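Local coordinates for Dps family protein (Staphylococcus aureus subsp. aureus, PDB 2D5K) that probably oxidises and stores iron inside a shell of twelve ferritin-like subunits, as Dps proteins do, and takes part in compacting the bacterial nucleoid, at residues 110-114 / 129-133; 14-19 / 103-109; 3-8 / 116-122; 58-62 / 122-128. One frame throughout, in Å; residues are numbered along the deposited sequence.

Contact 1 (110-114 / 129-133)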
loop_
_atom_site.group_PDB
_atom_site.type_symbol
_atom_site.label_atom_id
_atom_site.label_comp_id
_atom_site.label_asym_id
_atom_site.label_seq_id
_atom_site.Cartn_x
_atom_site.Cartn_y
_atom_site.Cartn_z
ATOM N N LEU B 110 -25.312 -8.056 -27.341
ATOM C CA LEU B 110 -23.867 -8.048 -27.517
ATOM C C LEU B 110 -23.393 -9.094 -28.523
ATOM O O LEU B 110 -22.416 -8.872 -29.234
ATOM C CB LEU B 110 -23.168 -8.249 -26.166
ATOM C CG LEU B 110 -23.266 -7.067 -25.197
ATOM C CD1 LEU B 110 -22.732 -7.470 -23.835
ATOM C CD2 LEU B 110 -22.479 -5.881 -25.751
ATOM N N GLU B 111 -24.082 -10.230 -28.589
ATOM C CA GLU B 111 -23.700 -11.273 -29.536
ATOM C C GLU B 111 -23.796 -10.681 -30.942
ATOM O O GLU B 111 -22.902 -10.861 -31.771
ATOM C CB GLU B 111 -24.631 -12.487 -29.396
ATOM C CG GLU B 111 -24.293 -13.681 -30.295
ATOM C CD GLU B 111 -23.001 -14.399 -29.918
ATOM O OE1 GLU B 111 -22.377 -14.050 -28.888
ATOM O OE2 GLU B 111 -22.607 -15.332 -30.660
ATOM N N ASN B 112 -24.876 -9.949 -31.197
ATOM C CA ASN B 112 -25.090 -9.316 -32.494
ATOM C C ASN B 112 -24.092 -8.178 -32.713
ATOM O O ASN B 112 -23.550 -8.024 -33.804
ATOM C CB ASN B 112 -26.522 -8.786 -32.588
ATOM C CG ASN B 112 -26.826 -8.161 -33.936
ATOM O OD1 ASN B 112 -26.646 -8.786 -34.979
ATOM N ND2 ASN B 112 -27.295 -6.919 -33.919
ATOM N N ALA B 113 -23.848 -7.391 -31.670
ATOM C CA ALA B 113 -22.915 -6.270 -31.754
ATOM C C ALA B 113 -21.505 -6.742 -32.096
ATOM O O ALA B 113 -20.779 -6.076 -32.839
ATOM C CB ALA B 113 -22.900 -5.502 -30.429
ATOM N N ILE B 114 -21.118 -7.883 -31.532
ATOM C CA ILE B 114 -19.800 -8.461 -31.771
ATOM C C ILE B 114 -19.655 -8.823 -33.248
ATOM O O ILE B 114 -18.623 -8.563 -33.872
ATOM C CB ILE B 114 -19.607 -9.715 -30.886
ATOM C CG1 ILE B 114 -19.440 -9.279 -29.426
ATOM C CG2 ILE B 114 -18.411 -10.536 -31.367
ATOM C CD1 ILE B 114 -19.705 -10.387 -28.416
ATOM N N PHE B 129 -16.886 -5.246 -26.700
ATOM C CA PHE B 129 -18.168 -5.919 -26.531
ATOM C C PHE B 129 -17.943 -7.295 -25.914
ATOM O O PHE B 129 -18.732 -7.745 -25.086
ATOM C CB PHE B 129 -18.883 -6.077 -27.876
ATOM C CG PHE B 129 -19.423 -4.792 -28.435
ATOM C CD1 PHE B 129 -20.138 -3.910 -27.627
ATOM C CD2 PHE B 129 -19.259 -4.482 -29.782
ATOM C CE1 PHE B 129 -20.684 -2.737 -28.155
ATOM C CE2 PHE B 129 -19.801 -3.313 -30.316
ATOM C CZ PHE B 129 -20.516 -2.441 -29.499
ATOM N N ILE B 130 -16.869 -7.967 -26.326
ATOM C CA ILE B 130 -16.547 -9.292 -25.800
ATOM C C ILE B 130 -16.268 -9.206 -24.306
ATOM O O ILE B 130 -16.764 -10.015 -23.525
ATOM C CB ILE B 130 -15.297 -9.897 -26.482
ATOM C CG1 ILE B 130 -15.521 -10.027 -27.989
ATOM C CG2 ILE B 130 -14.977 -11.256 -25.862
ATOM C CD1 ILE B 130 -16.633 -10.933 -28.363
ATOM N N GLY B 131 -15.457 -8.228 -23.917
ATOM C CA GLY B 131 -15.136 -8.052 -22.511
ATOM C C GLY B 131 -16.397 -7.829 -21.695
ATOM O O GLY B 131 -16.553 -8.382 -20.607
ATOM N N MET B 132 -17.301 -7.010 -22.220
ATOM C CA MET B 132 -18.558 -6.727 -21.532
ATOM C C MET B 132 -19.426 -7.982 -21.434
ATOM O O MET B 132 -19.978 -8.285 -20.377
ATOM C CB MET B 132 -19.333 -5.631 -22.269
ATOM C CG MET B 132 -20.697 -5.326 -21.653
ATOM S SD MET B 132 -21.628 -4.077 -22.563
ATOM C CE MET B 132 -20.851 -2.585 -21.963
ATOM N N GLN B 133 -19.544 -8.715 -22.535
ATOM C CA GLN B 133 -20.355 -9.928 -22.532
ATOM C C GLN B 133 -19.806 -10.940 -21.528
ATOM O O GLN B 133 -20.566 -11.672 -20.894
ATOM C CB GLN B 133 -20.396 -10.542 -23.935
ATOM C CG GLN B 133 -21.384 -11.701 -24.073
ATOM C CD GLN B 133 -21.400 -12.277 -25.472
ATOM O OE1 GLN B 133 -20.348 -12.503 -26.065
ATOM N NE2 GLN B 133 -22.599 -12.528 -26.006
HETATM O O HOH W 1 -19.994 -14.694 -27.414
#

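Contact 2 (14-19 / 103-109)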
loop_
_atom_site.group_PDB
_atom_site.type_symbol
_atom_site.label_atom_id
_atom_site.label_comp_id
_atom_site.label_asym_id
_atom_site.label_seq_id
_atom_site.Cartn_x
_atom_site.Cartn_y
_atom_site.Cartn_z
ATOM N N GLN B 14 -25.945 2.033 -28.127
ATOM C CA GLN B 14 -27.023 1.228 -27.566
ATOM C C GLN B 14 -26.607 0.776 -26.170
ATOM O O GLN B 14 -27.416 0.783 -25.243
ATOM C CB GLN B 14 -27.304 0.011 -28.448
ATOM C CG GLN B 14 -28.283 -0.997 -27.846
ATOM C CD GLN B 14 -29.699 -0.454 -27.717
ATOM O OE1 GLN B 14 -30.339 -0.112 -28.713
ATOM N NE2 GLN B 14 -30.193 -0.375 -26.486
ATOM N N GLN B 15 -25.340 0.390 -26.017
ATOM C CA GLN B 15 -24.848 -0.047 -24.716
ATOM C C GLN B 15 -24.617 1.133 -23.773
ATOM O O GLN B 15 -24.832 1.012 -22.571
ATOM C CB GLN B 15 -23.557 -0.860 -24.863
ATOM C CG GLN B 15 -23.732 -2.178 -25.616
ATOM C CD GLN B 15 -24.910 -2.989 -25.106
ATOM O OE1 GLN B 15 -25.103 -3.135 -23.898
ATOM N NE2 GLN B 15 -25.702 -3.527 -26.027
ATOM N N VAL B 16 -24.177 2.272 -24.302
ATOM C CA VAL B 16 -23.972 3.434 -23.436
ATOM C C VAL B 16 -25.326 3.762 -22.813
ATOM O O VAL B 16 -25.421 4.061 -21.618
ATOM C CB VAL B 16 -23.463 4.670 -24.220
ATOM C CG1 VAL B 16 -23.390 5.881 -23.290
ATOM C CG2 VAL B 16 -22.087 4.391 -24.800
ATOM N N ALA B 17 -26.372 3.681 -23.631
ATOM C CA ALA B 17 -27.734 3.948 -23.182
ATOM C C ALA B 17 -28.184 2.911 -22.154
ATOM O O ALA B 17 -28.664 3.271 -21.079
ATOM C CB ALA B 17 -28.685 3.950 -24.372
ATOM N N ASN B 18 -28.027 1.629 -22.485
ATOM C CA ASN B 18 -28.413 0.549 -21.573
ATOM C C ASN B 18 -27.781 0.691 -20.195
ATOM O O ASN B 18 -28.460 0.607 -19.176
ATOM C CB ASN B 18 -27.978 -0.823 -22.102
ATOM C CG ASN B 18 -28.741 -1.263 -23.331
ATOM O OD1 ASN B 18 -29.856 -0.808 -23.592
ATOM N ND2 ASN B 18 -28.147 -2.186 -24.086
ATOM N N TRP B 19 -26.469 0.895 -20.171
ATOM C CA TRP B 19 -25.763 0.979 -18.909
ATOM C C TRP B 19 -25.940 2.279 -18.146
ATOM O O TRP B 19 -25.751 2.315 -16.931
ATOM C CB TRP B 19 -24.290 0.631 -19.130
ATOM C CG TRP B 19 -24.157 -0.818 -19.528
ATOM C CD1 TRP B 19 -24.095 -1.325 -20.798
ATOM C CD2 TRP B 19 -24.194 -1.949 -18.648
ATOM N NE1 TRP B 19 -24.097 -2.703 -20.761
ATOM C CE2 TRP B 19 -24.156 -3.110 -19.455
ATOM C CE3 TRP B 19 -24.259 -2.093 -17.256
ATOM C CZ2 TRP B 19 -24.180 -4.400 -18.913
ATOM C CZ3 TRP B 19 -24.283 -3.378 -16.716
ATOM C CH2 TRP B 19 -24.244 -4.513 -17.548
ATOM N N PHE B 103 -29.695 -8.713 -18.069
ATOM C CA PHE B 103 -28.408 -9.246 -18.497
ATOM C C PHE B 103 -28.552 -10.256 -19.624
ATOM O O PHE B 103 -27.694 -10.335 -20.504
ATOM C CB PHE B 103 -27.665 -9.832 -17.297
ATOM C CG PHE B 103 -26.979 -8.785 -16.451
ATOM C CD1 PHE B 103 -27.643 -7.615 -16.092
ATOM C CD2 PHE B 103 -25.665 -8.961 -16.028
ATOM C CE1 PHE B 103 -27.012 -6.636 -15.325
ATOM C CE2 PHE B 103 -25.024 -7.988 -15.261
ATOM C CZ PHE B 103 -25.699 -6.823 -14.910
ATOM N N THR B 104 -29.640 -11.019 -19.612
ATOM C CA THR B 104 -29.884 -11.978 -20.682
ATOM C C THR B 104 -30.123 -11.187 -21.971
ATOM O O THR B 104 -29.590 -11.528 -23.034
ATOM C CB THR B 104 -31.129 -12.851 -20.383
ATOM O OG1 THR B 104 -30.820 -13.772 -19.330
ATOM C CG2 THR B 104 -31.560 -13.629 -21.631
ATOM N N ASN B 105 -30.919 -10.124 -21.874
ATOM C CA ASN B 105 -31.218 -9.295 -23.037
ATOM C C ASN B 105 -29.975 -8.604 -23.583
ATOM O O ASN B 105 -29.765 -8.548 -24.796
ATOM C CB ASN B 105 -32.267 -8.231 -22.696
ATOM C CG ASN B 105 -33.616 -8.831 -22.349
ATOM O OD1 ASN B 105 -33.911 -9.977 -22.701
ATOM N ND2 ASN B 105 -34.449 -8.053 -21.667
ATOM N N ILE B 106 -29.160 -8.067 -22.684
ATOM C CA ILE B 106 -27.939 -7.384 -23.083
ATOM C C ILE B 106 -26.954 -8.356 -23.729
ATOM O O ILE B 106 -26.342 -8.042 -24.751
ATOM C CB ILE B 106 -27.280 -6.701 -21.865
ATOM C CG1 ILE B 106 -28.160 -5.532 -21.409
ATOM C CG2 ILE B 106 -25.862 -6.228 -22.217
ATOM C CD1 ILE B 106 -27.813 -4.989 -20.031
ATOM N N SER B 107 -26.801 -9.540 -23.144
ATOM C CA SER B 107 -25.871 -10.513 -23.703
ATOM C C SER B 107 -26.266 -10.869 -25.133
ATOM O O SER B 107 -25.407 -11.045 -25.995
ATOM C CB SER B 107 -25.824 -11.777 -22.844
ATOM O OG SER B 107 -24.859 -12.685 -23.356
ATOM N N LYS B 108 -27.568 -10.975 -25.386
ATOM C CA LYS B 108 -28.049 -11.294 -26.725
ATOM C C LYS B 108 -27.727 -10.144 -27.683
ATOM O O LYS B 108 -27.318 -10.370 -28.824
ATOM C CB LYS B 108 -29.561 -11.553 -26.701
ATOM C CG LYS B 108 -30.140 -11.913 -28.059
ATOM C CD LYS B 108 -31.615 -12.287 -27.957
ATOM C CE LYS B 108 -32.194 -12.619 -29.329
ATOM N NZ LYS B 108 -33.646 -12.954 -29.253
ATOM N N GLN B 109 -27.912 -8.911 -27.217
ATOM C CA GLN B 109 -27.604 -7.742 -28.042
ATOM C C GLN B 109 -26.116 -7.718 -28.345
ATOM O O GLN B 109 -25.697 -7.389 -29.456
ATOM C CB GLN B 109 -27.940 -6.434 -27.324
ATOM C CG GLN B 109 -29.392 -6.041 -27.274
ATOM C CD GLN B 109 -29.545 -4.575 -26.911
ATOM O OE1 GLN B 109 -28.847 -4.070 -26.027
ATOM N NE2 GLN B 109 -30.456 -3.883 -27.589
#

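Contact 3 (3-8 / 116-122)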
loop_
_atom_site.group_PDB
_atom_site.type_symbol
_atom_site.label_atom_id
_atom_site.label_comp_id
_atom_site.label_asym_id
_atom_site.label_seq_id
_atom_site.Cartn_x
_atom_site.Cartn_y
_atom_site.Cartn_z
ATOM N N SER B 3 -21.403 -4.465 -42.702
ATOM C CA SER B 3 -21.524 -3.417 -41.697
ATOM C C SER B 3 -20.392 -2.403 -41.831
ATOM O O SER B 3 -19.294 -2.739 -42.277
ATOM C CB SER B 3 -21.490 -4.032 -40.295
ATOM O OG SER B 3 -22.494 -5.022 -40.143
ATOM N N ASN B 4 -20.663 -1.158 -41.450
ATOM C CA ASN B 4 -19.653 -0.109 -41.513
ATOM C C ASN B 4 -19.450 0.485 -40.125
ATOM O O ASN B 4 -20.118 0.085 -39.169
ATOM C CB ASN B 4 -20.064 0.993 -42.493
ATOM C CG ASN B 4 -21.431 1.563 -42.187
ATOM O OD1 ASN B 4 -21.748 1.871 -41.040
ATOM N ND2 ASN B 4 -22.251 1.715 -43.222
ATOM N N GLN B 5 -18.533 1.440 -40.019
ATOM C CA GLN B 5 -18.228 2.070 -38.740
ATOM C C GLN B 5 -19.466 2.659 -38.077
ATOM O O GLN B 5 -19.648 2.540 -36.864
ATOM C CB GLN B 5 -17.180 3.168 -38.926
ATOM C CG GLN B 5 -16.670 3.737 -37.614
ATOM C CD GLN B 5 -15.904 2.710 -36.805
ATOM O OE1 GLN B 5 -14.732 2.445 -37.070
ATOM N NE2 GLN B 5 -16.569 2.112 -35.823
ATOM N N GLN B 6 -20.313 3.296 -38.878
ATOM C CA GLN B 6 -21.537 3.908 -38.378
ATOM C C GLN B 6 -22.421 2.877 -37.681
ATOM O O GLN B 6 -23.033 3.167 -36.651
ATOM C CB GLN B 6 -22.308 4.559 -39.531
ATOM C CG GLN B 6 -21.583 5.730 -40.196
ATOM C CD GLN B 6 -20.245 5.338 -40.811
ATOM O OE1 GLN B 6 -20.178 4.488 -41.701
ATOM N NE2 GLN B 6 -19.171 5.960 -40.333
ATOM N N ASP B 7 -22.493 1.677 -38.250
ATOM C CA ASP B 7 -23.297 0.609 -37.669
ATOM C C ASP B 7 -22.744 0.236 -36.300
ATOM O O ASP B 7 -23.500 -0.071 -35.378
ATOM C CB ASP B 7 -23.287 -0.638 -38.562
ATOM C CG ASP B 7 -23.975 -0.412 -39.895
ATOM O OD1 ASP B 7 -25.030 0.252 -39.914
ATOM O OD2 ASP B 7 -23.465 -0.914 -40.920
ATOM N N VAL B 8 -21.420 0.254 -36.175
ATOM C CA VAL B 8 -20.780 -0.088 -34.909
ATOM C C VAL B 8 -21.053 0.991 -33.864
ATOM O O VAL B 8 -21.314 0.684 -32.701
ATOM C CB VAL B 8 -19.256 -0.266 -35.083
ATOM C CG1 VAL B 8 -18.624 -0.699 -33.768
ATOM C CG2 VAL B 8 -18.982 -1.311 -36.161
ATOM N N ILE B 116 -21.376 -7.549 -35.778
ATOM C CA ILE B 116 -21.380 -6.308 -36.548
ATOM C C ILE B 116 -20.005 -5.648 -36.541
ATOM O O ILE B 116 -19.496 -5.240 -37.583
ATOM C CB ILE B 116 -22.416 -5.299 -35.979
ATOM C CG1 ILE B 116 -23.826 -5.887 -36.083
ATOM C CG2 ILE B 116 -22.321 -3.965 -36.717
ATOM C CD1 ILE B 116 -24.172 -6.412 -37.452
ATOM N N ALA B 117 -19.408 -5.544 -35.358
ATOM C CA ALA B 117 -18.093 -4.926 -35.224
ATOM C C ALA B 117 -17.049 -5.673 -36.048
ATOM O O ALA B 117 -16.264 -5.060 -36.777
ATOM C CB ALA B 117 -17.684 -4.894 -33.758
ATOM N N GLY B 118 -17.040 -6.996 -35.925
ATOM C CA GLY B 118 -16.087 -7.801 -36.666
ATOM C C GLY B 118 -16.257 -7.650 -38.165
ATOM O O GLY B 118 -15.279 -7.503 -38.894
ATOM N N ASN B 119 -17.501 -7.685 -38.632
ATOM C CA ASN B 119 -17.776 -7.546 -40.057
ATOM C C ASN B 119 -17.360 -6.180 -40.594
ATOM O O ASN B 119 -16.978 -6.050 -41.759
ATOM C CB ASN B 119 -19.264 -7.781 -40.330
ATOM C CG ASN B 119 -19.670 -9.234 -40.141
ATOM O OD1 ASN B 119 -20.853 -9.573 -40.194
ATOM N ND2 ASN B 119 -18.685 -10.102 -39.927
ATOM N N ALA B 120 -17.433 -5.165 -39.738
ATOM C CA ALA B 120 -17.073 -3.806 -40.116
ATOM C C ALA B 120 -15.569 -3.579 -40.007
ATOM O O ALA B 120 -15.052 -2.548 -40.436
ATOM C CB ALA B 120 -17.815 -2.813 -39.231
ATOM N N GLY B 121 -14.871 -4.551 -39.433
ATOM C CA GLY B 121 -13.434 -4.429 -39.281
ATOM C C GLY B 121 -13.045 -3.615 -38.060
ATOM O O GLY B 121 -11.891 -3.206 -37.930
ATOM N N ASP B 122 -14.003 -3.360 -37.172
ATOM C CA ASP B 122 -13.716 -2.604 -35.956
ATOM C C ASP B 122 -13.440 -3.643 -34.884
ATOM O O ASP B 122 -14.312 -3.993 -34.088
ATOM C CB ASP B 122 -14.907 -1.741 -35.542
ATOM C CG ASP B 122 -14.573 -0.814 -34.388
ATOM O OD1 ASP B 122 -13.563 -1.068 -33.694
ATOM O OD2 ASP B 122 -15.322 0.160 -34.166
#

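Contact 4 (58-62 / 122-128)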
loop_
_atom_site.group_PDB
_atom_site.type_symbol
_atom_site.label_atom_id
_atom_site.label_comp_id
_atom_site.label_asym_id
_atom_site.label_seq_id
_atom_site.Cartn_x
_atom_site.Cartn_y
_atom_site.Cartn_z
ATOM N N GLU B 58 -15.876 3.651 -21.043
ATOM C CA GLU B 58 -15.068 2.926 -22.020
ATOM C C GLU B 58 -15.682 2.973 -23.413
ATOM O O GLU B 58 -15.016 3.332 -24.384
ATOM C CB GLU B 58 -14.898 1.459 -21.609
ATOM C CG GLU B 58 -14.154 0.629 -22.663
ATOM C CD GLU B 58 -14.203 -0.865 -22.398
ATOM O OE1 GLU B 58 -15.308 -1.385 -22.137
ATOM O OE2 GLU B 58 -13.139 -1.519 -22.468
ATOM N N LEU B 59 -16.954 2.605 -23.513
ATOM C CA LEU B 59 -17.620 2.596 -24.806
ATOM C C LEU B 59 -17.809 3.999 -25.371
ATOM O O LEU B 59 -17.693 4.207 -26.579
ATOM C CB LEU B 59 -18.968 1.867 -24.705
ATOM C CG LEU B 59 -18.899 0.411 -24.222
ATOM C CD1 LEU B 59 -20.202 -0.291 -24.558
ATOM C CD2 LEU B 59 -17.742 -0.323 -24.888
ATOM N N ALA B 60 -18.088 4.968 -24.507
ATOM C CA ALA B 60 -18.267 6.339 -24.970
ATOM C C ALA B 60 -16.966 6.886 -25.561
ATOM O O ALA B 60 -16.985 7.561 -26.589
ATOM C CB ALA B 60 -18.727 7.230 -23.822
ATOM N N GLU B 61 -15.838 6.599 -24.917
ATOM C CA GLU B 61 -14.561 7.099 -25.420
ATOM C C GLU B 61 -14.076 6.333 -26.645
ATOM O O GLU B 61 -13.189 6.798 -27.358
ATOM C CB GLU B 61 -13.503 7.085 -24.317
ATOM C CG GLU B 61 -13.927 7.896 -23.095
ATOM C CD GLU B 61 -12.762 8.379 -22.260
ATOM O OE1 GLU B 61 -11.746 7.662 -22.166
ATOM O OE2 GLU B 61 -12.873 9.481 -21.681
ATOM N N ARG B 62 -14.650 5.158 -26.889
ATOM C CA ARG B 62 -14.280 4.397 -28.077
ATOM C C ARG B 62 -15.010 5.068 -29.231
ATOM O O ARG B 62 -14.454 5.245 -30.316
ATOM C CB ARG B 62 -14.714 2.932 -27.964
ATOM C CG ARG B 62 -14.564 2.147 -29.276
ATOM C CD ARG B 62 -13.133 2.233 -29.825
ATOM N NE ARG B 62 -13.016 1.628 -31.155
ATOM C CZ ARG B 62 -11.954 1.759 -31.943
ATOM N NH1 ARG B 62 -10.908 2.473 -31.538
ATOM N NH2 ARG B 62 -11.938 1.188 -33.143
ATOM N N ASP B 122 -14.003 -3.360 -37.172
ATOM C CA ASP B 122 -13.716 -2.604 -35.956
ATOM C C ASP B 122 -13.440 -3.643 -34.884
ATOM O O ASP B 122 -14.312 -3.993 -34.088
ATOM C CB ASP B 122 -14.907 -1.741 -35.542
ATOM C CG ASP B 122 -14.573 -0.814 -34.388
ATOM O OD1 ASP B 122 -13.563 -1.068 -33.694
ATOM O OD2 ASP B 122 -15.322 0.160 -34.166
ATOM N N ASP B 123 -12.211 -4.136 -34.872
ATOM C CA ASP B 123 -11.821 -5.171 -33.933
ATOM C C ASP B 123 -11.645 -4.669 -32.508
ATOM O O ASP B 123 -11.694 -5.455 -31.562
ATOM C CB ASP B 123 -10.555 -5.843 -34.456
ATOM C CG ASP B 123 -10.718 -6.306 -35.896
ATOM O OD1 ASP B 123 -11.647 -7.096 -36.154
ATOM O OD2 ASP B 123 -9.938 -5.868 -36.768
ATOM N N VAL B 124 -11.448 -3.365 -32.354
ATOM C CA VAL B 124 -11.301 -2.784 -31.024
ATOM C C VAL B 124 -12.670 -2.780 -30.341
ATOM O O VAL B 124 -12.806 -3.227 -29.203
ATOM C CB VAL B 124 -10.759 -1.341 -31.094
ATOM C CG1 VAL B 124 -10.895 -0.657 -29.732
ATOM C CG2 VAL B 124 -9.292 -1.364 -31.516
ATOM N N SER B 125 -13.684 -2.280 -31.039
ATOM C CA SER B 125 -15.029 -2.248 -30.468
ATOM C C SER B 125 -15.505 -3.672 -30.236
ATOM O O SER B 125 -16.180 -3.961 -29.248
ATOM C CB SER B 125 -15.997 -1.519 -31.403
ATOM O OG SER B 125 -15.663 -0.142 -31.496
ATOM N N GLU B 126 -15.144 -4.566 -31.150
ATOM C CA GLU B 126 -15.535 -5.961 -31.022
ATOM C C GLU B 126 -14.988 -6.510 -29.709
ATOM O O GLU B 126 -15.704 -7.163 -28.950
ATOM C CB GLU B 126 -14.987 -6.780 -32.196
ATOM C CG GLU B 126 -15.335 -8.260 -32.117
ATOM C CD GLU B 126 -14.743 -9.065 -33.259
ATOM O OE1 GLU B 126 -13.938 -8.505 -34.033
ATOM O OE2 GLU B 126 -15.077 -10.259 -33.376
ATOM N N ASP B 127 -13.716 -6.226 -29.443
ATOM C CA ASP B 127 -13.058 -6.691 -28.226
ATOM C C ASP B 127 -13.729 -6.125 -26.977
ATOM O O ASP B 127 -13.862 -6.818 -25.966
ATOM C CB ASP B 127 -11.577 -6.295 -28.253
ATOM C CG ASP B 127 -10.805 -6.838 -27.070
ATOM O OD1 ASP B 127 -10.819 -8.070 -26.862
ATOM O OD2 ASP B 127 -10.177 -6.031 -26.350
ATOM N N MET B 128 -14.151 -4.866 -27.046
ATOM C CA MET B 128 -14.821 -4.238 -25.912
ATOM C C MET B 128 -16.159 -4.910 -25.638
ATOM O O MET B 128 -16.530 -5.119 -24.482
ATOM C CB MET B 128 -15.018 -2.747 -26.170
ATOM C CG MET B 128 -13.716 -1.971 -26.093
ATOM S SD MET B 128 -13.959 -0.213 -26.329
ATOM C CE MET B 128 -12.244 0.375 -26.265
HETATM O O HOH W 2 -15.414 -3.984 -22.295
#

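Contact 1 (110-114 / 129-133)
L110 sets its forked end against F129 and M132. With CG beside the backbone N (chi1 -71°), CD2 reaches CD1 of the F129 ring at 3.6 Å, while CD1 lies 3.7 Å from M132 CG and also rests against the backbone of Q133. One residue on, E111 leaves from the outer flank of its helix, but a bend at chi2 brings the carboxylate back toward Q133. There Q133 NE2 donates to E111 OE1 over 3.3 Å, nearly straight at 167°; the oxygen lies in the plane of the amide and uses its anti lone pair. A water lies close to both E111 OE1 and Q133 OE1 and may bridge them. A113 sets its methyl squarely over one face of F129: CB is 3.8 Å from the ring centroid, a CH-pi contact. I114 then closes the row, its CG1 3.6 Å from F129 CB as the two side chains run past each other in opposite senses. Segments 110-114 and 129-133 run antiparallel, at 161°, with axes 9.6 Å apart at closest. Helix 5-32 packs against the same pair, L110 on Q15 and F129 on L12; M132 also touches Y55 and L59 of helix 38-65, and D123 of a neighbouring subunit packs on I114.

Contact 2 (14-19 / 103-109)
F103 meets W19 at the end of the contact where the rings gather. The edge of the indole's six-membered ring is turned toward the face of the phenyl in an offset edge-to-face pair, with planes at 73° and centroids 5.6 Å apart; W19 CH2 and F103 CZ make the nearest approach. A turn later I106 points straight at helix 5-32. Its CD1 comes to 3.8 Å from W19 CZ2, and its CG2 branch, set opposite the backbone N, lies 3.6 Å from Q15 OE1, so this one side chain bridges the aromatic and the polar halves. Q109 ends the walk with an extended chain whose amide enters a cluster of three others. Its OE1 takes two donors: N18 ND2 at 2.8 Å, lying in the plane of the Q109 carbonyl, and Q15 NE2 at 3.2 Å, which arrives from above that plane. The Q109 NE2 end rests 3.5 Å from Q14 CD, the two amides steeply inclined. Within segment 14-19, N18 ND2 also donates to Q15 OE1 (3.2 Å), and N18 OD1 accepts from Q14 NE2 (2.9 Å). Both protons of the N18 amide are thereby spent, one on each helix, which fixes its flip and that of Q109. Interlocked amides thus join antiparallel helices of the ferritin-like bundle, which lets the buried amides of Q15 and N18 keep partners inside it.

Contact 3 (3-8 / 116-122)
D122 OD2 is gripped by two groups, Q5 NE2 from the first helix of the bundle and S125 OG from the start of the helix that D122 itself caps. The Q5 bond is short and straight, 2.8 Å with 177° at the hydrogen. It lies in the plane of the Q5 amide but meets the carboxylate on its anti side, somewhat out of plane, the two flat groups being almost perpendicular. A bend at chi2 (65°) brings the Q5 amide to that oxygen. Three helix-end motifs meet here: a capping box at N4 and D7, a Schellman motif at G121, and the N-cap at D122. In the box, D7 N donates to N4 OD1 and N4 N returns a bond to D7 OD2, each 2.9 Å, which fixes where helix 5-32 starts. At G121 the backbone takes positive phi, and D122 N and G121 N bond back to A117 O and G118 O, closing helix 92-120 before the chain turns into the next. Between these polar ends lies V8. Its CG2 presses on A120 CB at 3.6 Å and on the A117 backbone, while CG1 lies 3.4 Å from D122 OD2, shielding one flank of that gripped oxygen. S3, ahead of the helix, lies alongside I116: OG is 3.5 Å from I116 CD1 and CB stays close to I116 CG2. The backbone finishes the join, with A120 CA 3.3 Å from S3 O in a CA-H...O contact.

Contact 4 (58-62 / 122-128)
R62 reaches across to V124, S125 and D122 because its CG stands opposite the backbone N (chi1 170°) and the chain then folds at chi2 (55°), laying the guanidinium flat along the start of helix 123-147. V124 sits over one face of that group, with its CB 3.4 Å from R62 CZ. The edge does the bonding: R62 NE donates to S125 OG at 3.2 Å, in the guanidinium plane, and R62 NH2 makes a 2.8 Å salt bridge to D122 OD1. That oxygen also accepts the capping bond from S125 N, at 2.9 Å, and the two donors reach it from opposite faces of the carboxylate. The arginine therefore ties onto the very residue that caps the helix, and the carboxylate is held from both faces. Further along, M128 lies across R62 with SD 3.6 Å from R62 CB, while L59 CD2 touches M128 CB at 3.9 Å. E58 crosses the same methionine at a slant, and a water donating to E58 OE1 (2.6 Å) and to M128 O (2.7 Å) joins its carboxylate to the opposite backbone. R62 NH1 goes on to a salt bridge with D137 of a neighbouring subunit, whose T134 packs on V124 and M128. Segments 58-62 and 123-128 run antiparallel, at 172°; their pairing belongs to the four-helix bundle of the ferritin-like fold, here lying where subunits of the Dps dodecamer meet.

Overall arrangement
The four contacts join the four long helices of one bundle. Helix 92-120 serves contacts 1, 2 and 3, helix 5-32 contacts 2 and 3, helix 123-147 contacts 1 and 4, and helix 38-65 contact 4. Contact 2 lies deepest, about 5 Å from the chain centre; contact 3 is at the end, about 20 Å out. Between centres the gaps run from about 9 Å (contacts 1 and 2) to about 17 Å (contacts 2 and 3), the only pair that does not touch. Along the chain, contact 2 nests inside the loop closed by contact 3, and contact 4 crosses the others. Contacts 3 and 4 share D122, so one turn links the bundle's end to a subunit boundary.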